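Side-chain contacts in ceramide very long chain fatty acid hydroxylase SCS7 (Saccharomyces cerevisiae, PDB 4ZR1), which hydroxylates very long chain fatty acids of sphingolipids, probably at C-2 of the acyl chain in dihydroceramides and phytoceramides, using cytochrome b5 electrons and oxygen: residues Leu32-Glu35 / Glu36-Ser39; Tyr250-Glu253 / His254-Asn258; Trp270-Phe274 / Gly275-Gly279. One frame throughout, in Å; residues are numbered along the deposited sequence.

How the interactions relate
Interaction 2 carries three zinc-binding histidines, and the other two contacts lie against its helix. The turn of interaction 1, centred about 12 Å from it, reaches it by apolar packing: Leu38 CD2 lies 3.5 Å from Tyr256 CE1, and Leu32 CD1 is 3.7 Å from Leu252 CB. Interaction 3, its centre about 13 Å from that of interaction 2, makes polar contact as well. There the Tyr250 hydroxyl probably hydrogen-bonds Asp271 OD2 and also Leu278 N, with Tyr250 OH to Leu278 N at 3.2 Å. Interactions 1 and 3 do not touch, their nearest atoms being about 8 Å apart. Neither reaches the metals: the side chains of Leu38 and Asp271 stay about 10 Å from a bound zinc.

Interaction 1: residues Leu32-Glu35 / Glu36-Ser39; sequences LPAE and EKLS
Ala34 and Lys37 are joined by the first of two successive backbone bonds, Lys37 N donating to Ala34 O over 3.0 Å. The second follows one residue on, from Leu38 N to Glu35 O at 3.2 Å. Around this frame the side chains meet loosely. Lys37 lays its aliphatic part beside the proline: the extended second torsion (chi2 -167°) carries CD out to 4.0 Å from Pro33 CB. At the next ring atom, Pro33 CG is met by Leu38 CD2 at 4.2 Å. Leu38 CG stands anti to its own carbonyl carbon (chi1 -67°), and its branch runs back over the start of the turn. Glu35 and Glu36 point the same way, side by side, with carboxylate planes 68° apart; Glu35 OE2 and Glu36 OE1 are two acceptors of like charge with no bond between them, a closeness that would probably raise the proton affinity of one of them. Farther out, Leu32 packs on Leu252 and Glu253, and Leu38 on Tyr256, which sets the turn against helix 242-256. Two consecutive bonds, each spanning three residues, identify the arrangement as a short surface 3-10 turn, in the loop before helix 44-51 that is inferred to be cytoplasmic.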
# COMPACT_ATOMS: atom_id res chain seq x y z
N LEU A 32 -0.84 2.79 19.53
CA LEU A 32 -1.14 1.44 19.06
C LEU A 32 -1.50 0.51 20.22
O LEU A 32 -0.89 0.59 21.28
CB LEU A 32 0.06 0.88 18.29
CG LEU A 32 0.63 1.80 17.21
CD1 LEU A 32 1.78 1.15 16.45
CD2 LEU A 32 -0.48 2.23 16.27
N PRO A 33 -2.49 -0.36 20.00
CA PRO A 33 -2.85 -1.40 20.97
C PRO A 33 -1.95 -2.62 20.83
O PRO A 33 -0.92 -2.55 20.15
CB PRO A 33 -4.29 -1.74 20.59
CG PRO A 33 -4.31 -1.54 19.12
CD PRO A 33 -3.39 -0.37 18.84
N ALA A 34 -2.34 -3.73 21.46
CA ALA A 34 -1.55 -4.95 21.43
C ALA A 34 -1.56 -5.55 20.03
O ALA A 34 -2.54 -5.43 19.30
CB ALA A 34 -2.08 -5.96 22.44
N GLU A 35 -0.45 -6.20 19.67
CA GLU A 35 -0.32 -6.89 18.40
C GLU A 35 -1.53 -7.80 18.09
O GLU A 35 -1.99 -7.86 16.95
CB GLU A 35 1.00 -7.68 18.41
CG GLU A 35 0.90 -9.07 17.83
CD GLU A 35 2.17 -9.87 18.04
OE1 GLU A 35 3.21 -9.26 18.36
OE2 GLU A 35 2.11 -11.12 17.91
N GLU A 36 -2.06 -8.47 19.11
CA GLU A 36 -3.09 -9.49 18.91
C GLU A 36 -4.50 -8.91 18.83
O GLU A 36 -5.44 -9.62 18.47
CB GLU A 36 -3.03 -10.52 20.02
CG GLU A 36 -3.14 -11.94 19.50
CD GLU A 36 -2.16 -12.19 18.36
OE1 GLU A 36 -0.96 -11.92 18.56
OE2 GLU A 36 -2.58 -12.64 17.26
N LYS A 37 -4.63 -7.62 19.16
CA LYS A 37 -5.88 -6.90 18.92
C LYS A 37 -6.02 -6.51 17.45
O LYS A 37 -7.08 -6.04 17.02
CB LYS A 37 -5.96 -5.65 19.81
CG LYS A 37 -6.31 -5.95 21.25
CD LYS A 37 -6.68 -4.69 21.99
CE LYS A 37 -7.19 -5.02 23.38
NZ LYS A 37 -6.15 -5.77 24.13
N LEU A 38 -4.95 -6.71 16.68
CA LEU A 38 -4.98 -6.37 15.27
C LEU A 38 -5.32 -7.56 14.37
O LEU A 38 -5.40 -7.41 13.15
CB LEU A 38 -3.63 -5.78 14.84
CG LEU A 38 -3.32 -4.42 15.47
CD1 LEU A 38 -2.10 -3.80 14.83
CD2 LEU A 38 -4.52 -3.49 15.36
N SER A 39 -5.54 -8.72 14.98
CA SER A 39 -5.99 -9.90 14.25
C SER A 39 -7.33 -10.41 14.76
O SER A 39 -7.77 -11.51 14.42
CB SER A 39 -4.95 -11.02 14.33
OG SER A 39 -3.81 -10.72 13.54

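Interaction 2: residues Tyr250-Glu253 / His254-Asn258; sequences YHLE and HHYKN. With ZN (zinc ion), chain C; ZN (zinc ion), chain D.
His251 and His255 bring their NE2 atoms to within 3.0 Å of each other without a hydrogen bond, because both atoms bind the same zinc. Zinc of chain C lies 2.2 Å from His251 NE2 and 2.0 Å from His255 NE2. The rings are almost perpendicular, at 86°, in an offset edge-to-face pair with the edge of His255 turned toward the face of His251. Different first torsions let residues one helical turn apart converge: His251 holds CG anti to the backbone N (chi1 175°), whereas His255 holds it anti to the carbonyl carbon (chi1 -79°). His254 reaches the second zinc, chain D, with NE2 at 2.1 Å, while its ND1 bonds Leu261, which fixes the ring's rotation. Away from the metals, Tyr256 lies alongside Leu252, CE2 being 4.0 Å from Leu252 CG, and the ring edge passes Leu252 O. Glu253 and Lys257 also run side by side, but Glu253 OE1 and Lys257 NZ, 4.2 Å apart, fall short of a salt bridge; Glu253 OE2 pairs with Lys249 and the lysine amine bonds Lys30. Asn258 N donates to Glu253 O at 2.9 Å in a nearly straight bond. With His177, His232 and His236 completing one site and His150, His155, His174 and His178 the other, the His-X-X-His-His sequence is a histidine box of the likely catalytic dimetal centre.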
# COMPACT_ATOMS: atom_id res chain seq x y z
N TYR A 250 6.01 3.27 13.23
CA TYR A 250 5.75 4.43 12.38
C TYR A 250 4.72 4.12 11.30
O TYR A 250 3.75 4.86 11.11
CB TYR A 250 7.05 4.91 11.74
CG TYR A 250 6.92 6.18 10.94
CD1 TYR A 250 6.92 7.42 11.56
CD2 TYR A 250 6.80 6.14 9.56
CE1 TYR A 250 6.82 8.58 10.83
CE2 TYR A 250 6.68 7.30 8.81
CZ TYR A 250 6.69 8.52 9.46
OH TYR A 250 6.58 9.68 8.72
N HIS A 251 4.93 3.02 10.59
CA HIS A 251 4.03 2.67 9.51
C HIS A 251 2.66 2.25 10.03
O HIS A 251 1.63 2.59 9.45
CB HIS A 251 4.62 1.56 8.66
CG HIS A 251 3.68 1.08 7.60
ND1 HIS A 251 3.30 1.87 6.54
CD2 HIS A 251 3.01 -0.08 7.47
CE1 HIS A 251 2.44 1.20 5.79
NE2 HIS A 251 2.25 0.02 6.33
N LEU A 252 2.65 1.49 11.11
CA LEU A 252 1.40 1.04 11.71
C LEU A 252 0.56 2.22 12.18
O LEU A 252 -0.67 2.15 12.18
CB LEU A 252 1.68 0.09 12.88
CG LEU A 252 1.46 -1.40 12.61
CD1 LEU A 252 1.94 -1.81 11.25
CD2 LEU A 252 2.18 -2.21 13.66
N GLU A 253 1.21 3.32 12.56
CA GLU A 253 0.46 4.50 12.96
C GLU A 253 -0.17 5.17 11.74
O GLU A 253 -1.18 5.87 11.86
CB GLU A 253 1.35 5.49 13.72
CG GLU A 253 1.64 5.08 15.15
CD GLU A 253 2.44 6.13 15.89
OE1 GLU A 253 2.69 7.21 15.31
OE2 GLU A 253 2.83 5.86 17.04
N HIS A 254 0.43 4.97 10.58
CA HIS A 254 -0.16 5.44 9.34
C HIS A 254 -1.51 4.74 9.11
O HIS A 254 -2.43 5.29 8.51
CB HIS A 254 0.77 5.21 8.16
CG HIS A 254 0.11 5.36 6.83
ND1 HIS A 254 -0.04 6.58 6.21
CD2 HIS A 254 -0.48 4.44 6.02
CE1 HIS A 254 -0.68 6.41 5.06
NE2 HIS A 254 -0.95 5.12 4.92
N HIS A 255 -1.59 3.51 9.60
CA HIS A 255 -2.79 2.71 9.50
C HIS A 255 -3.80 3.02 10.62
O HIS A 255 -4.96 3.29 10.35
CB HIS A 255 -2.41 1.22 9.53
CG HIS A 255 -1.90 0.71 8.22
ND1 HIS A 255 -2.73 0.44 7.15
CD2 HIS A 255 -0.65 0.40 7.81
CE1 HIS A 255 -2.01 0.00 6.13
NE2 HIS A 255 -0.74 -0.03 6.51
N TYR A 256 -3.34 2.97 11.87
CA TYR A 256 -4.26 3.00 13.00
C TYR A 256 -4.27 4.31 13.79
O TYR A 256 -4.69 4.33 14.94
CB TYR A 256 -3.94 1.85 13.95
CG TYR A 256 -3.86 0.50 13.30
CD1 TYR A 256 -5.01 -0.27 13.09
CD2 TYR A 256 -2.64 -0.02 12.89
CE1 TYR A 256 -4.93 -1.51 12.49
CE2 TYR A 256 -2.56 -1.25 12.29
CZ TYR A 256 -3.70 -2.00 12.09
OH TYR A 256 -3.60 -3.23 11.50
N LYS A 257 -3.80 5.40 13.19
CA LYS A 257 -3.79 6.68 13.88
C LYS A 257 -4.00 7.87 12.93
O LYS A 257 -4.89 8.71 13.15
CB LYS A 257 -2.48 6.86 14.64
CG LYS A 257 -2.36 8.16 15.40
CD LYS A 257 -1.11 8.17 16.25
CE LYS A 257 -0.99 9.43 17.09
NZ LYS A 257 0.25 9.38 17.92
N ASN A 258 -3.20 7.93 11.87
CA ASN A 258 -3.27 9.03 10.91
C ASN A 258 -2.75 8.61 9.53
O ASN A 258 -1.56 8.32 9.38
CB ASN A 258 -2.47 10.23 11.44
CG ASN A 258 -2.82 11.53 10.72
OD1 ASN A 258 -3.00 11.57 9.51
ND2 ASN A 258 -2.93 12.61 11.49
ZN ZN C . 0.58 -1.07 5.35
ZN ZN D . -1.56 4.27 3.04

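Interaction 3: residues Trp270-Phe274 / Gly275-Gly279; sequences WDEVF and GTYLG
Asp271 and Thr276 meet through backbone and side chain at once, where a Schellman motif ends helix 269-273. Its two defining bonds run from Thr276 N to Asp271 O, 2.7 Å, and from Gly275 N to Glu272 O, 3.2 Å. Gly275 is the C-prime residue; its positive phi of 59° reverses the chain and is a conformation that glycine adopts readily. The aspartate can be followed outward from this turn. CB rests against the backbone of Tyr277, 3.7 Å from Tyr277 CA. Next along the chain, Asp271 CG lies 3.5 Å from Thr276 OG1. OD1 then accepts the Thr276 hydroxyl, with Asp271 OD1 to Thr276 OG1 at 2.5 Å, a length that should not be overread at this resolution. The two side chains cross at about a right angle, and the threonine places OG1 between its backbone N and carbonyl carbon (chi1 54°), which turns the hydroxyl back toward the helix. OD1 is gripped a second time by Phe263 N. OD2 takes Gly264 N and the Tyr250 hydroxyl, which joins the buried carboxylate to helix 242-256 as well as to the loop before its own helix. Thr276 OG1 has a further hydrogen bond with Tyr147 OH, tying the turn to helix 128-154. At the surface, Glu272 and Tyr277 extend side by side, their carboxylate and ring planes 30° apart; Glu272 OE2 sits over one face of the phenol ring toward its rim, 4.1 Å from Tyr277 CE1.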
# COMPACT_ATOMS: atom_id res chain seq x y z
N TRP A 270 11.59 11.15 3.29
CA TRP A 270 10.82 12.08 2.48
C TRP A 270 9.62 12.66 3.23
O TRP A 270 9.05 13.67 2.80
CB TRP A 270 10.36 11.39 1.20
CG TRP A 270 11.50 10.94 0.36
CD1 TRP A 270 11.90 9.66 0.13
CD2 TRP A 270 12.43 11.78 -0.34
NE1 TRP A 270 13.01 9.64 -0.68
CE2 TRP A 270 13.36 10.94 -0.98
CE3 TRP A 270 12.57 13.17 -0.48
CZ2 TRP A 270 14.40 11.44 -1.76
CZ3 TRP A 270 13.60 13.66 -1.25
CH2 TRP A 270 14.50 12.80 -1.89
N ASP A 271 9.24 12.04 4.34
CA ASP A 271 8.19 12.60 5.20
C ASP A 271 8.71 13.86 5.86
O ASP A 271 8.02 14.87 5.98
CB ASP A 271 7.76 11.59 6.26
CG ASP A 271 6.62 10.71 5.80
OD1 ASP A 271 5.75 11.20 5.04
OD2 ASP A 271 6.60 9.52 6.19
N GLU A 272 9.96 13.79 6.30
CA GLU A 272 10.59 14.90 6.97
C GLU A 272 10.81 16.04 5.98
O GLU A 272 10.43 17.19 6.22
CB GLU A 272 11.89 14.43 7.61
CG GLU A 272 11.99 14.73 9.08
CD GLU A 272 12.85 13.72 9.83
OE1 GLU A 272 13.87 13.27 9.26
OE2 GLU A 272 12.57 13.43 11.02
N VAL A 273 11.40 15.70 4.84
CA VAL A 273 11.67 16.64 3.76
C VAL A 273 10.42 17.42 3.33
O VAL A 273 10.48 18.64 3.17
CB VAL A 273 12.24 15.90 2.53
CG1 VAL A 273 12.37 16.83 1.34
CG2 VAL A 273 13.56 15.23 2.87
N PHE A 274 9.30 16.72 3.16
CA PHE A 274 8.07 17.35 2.64
C PHE A 274 7.03 17.60 3.71
O PHE A 274 5.86 17.85 3.41
CB PHE A 274 7.45 16.50 1.54
CG PHE A 274 8.30 16.37 0.33
CD1 PHE A 274 8.48 17.44 -0.53
CD2 PHE A 274 8.88 15.16 0.00
CE1 PHE A 274 9.25 17.32 -1.67
CE2 PHE A 274 9.65 15.02 -1.15
CZ PHE A 274 9.84 16.11 -1.99
N GLY A 275 7.46 17.53 4.97
CA GLY A 275 6.62 17.89 6.09
C GLY A 275 5.35 17.08 6.19
O GLY A 275 4.25 17.64 6.27
N THR A 276 5.48 15.77 6.16
CA THR A 276 4.36 14.88 6.43
C THR A 276 4.76 13.85 7.48
O THR A 276 4.10 12.82 7.62
CB THR A 276 3.87 14.15 5.16
OG1 THR A 276 4.97 13.48 4.53
CG2 THR A 276 3.24 15.13 4.18
N TYR A 277 5.84 14.12 8.21
CA TYR A 277 6.31 13.22 9.25
C TYR A 277 5.18 12.88 10.23
O TYR A 277 4.27 13.69 10.45
CB TYR A 277 7.51 13.82 10.00
CG TYR A 277 8.12 12.89 11.03
CD1 TYR A 277 8.83 11.76 10.64
CD2 TYR A 277 8.00 13.14 12.40
CE1 TYR A 277 9.38 10.90 11.57
CE2 TYR A 277 8.56 12.29 13.34
CZ TYR A 277 9.25 11.17 12.91
OH TYR A 277 9.81 10.31 13.83
N LEU A 278 5.24 11.69 10.81
CA LEU A 278 4.21 11.25 11.75
C LEU A 278 4.78 11.25 13.17
O LEU A 278 5.16 10.20 13.70
CB LEU A 278 3.70 9.86 11.36
CG LEU A 278 2.41 9.36 12.01
CD1 LEU A 278 1.32 10.40 11.92
CD2 LEU A 278 1.96 8.06 11.34
N GLY A 279 4.84 12.43 13.78
CA GLY A 279 5.43 12.59 15.10
C GLY A 279 4.54 12.08 16.22
O GLY A 279 3.43 11.61 15.95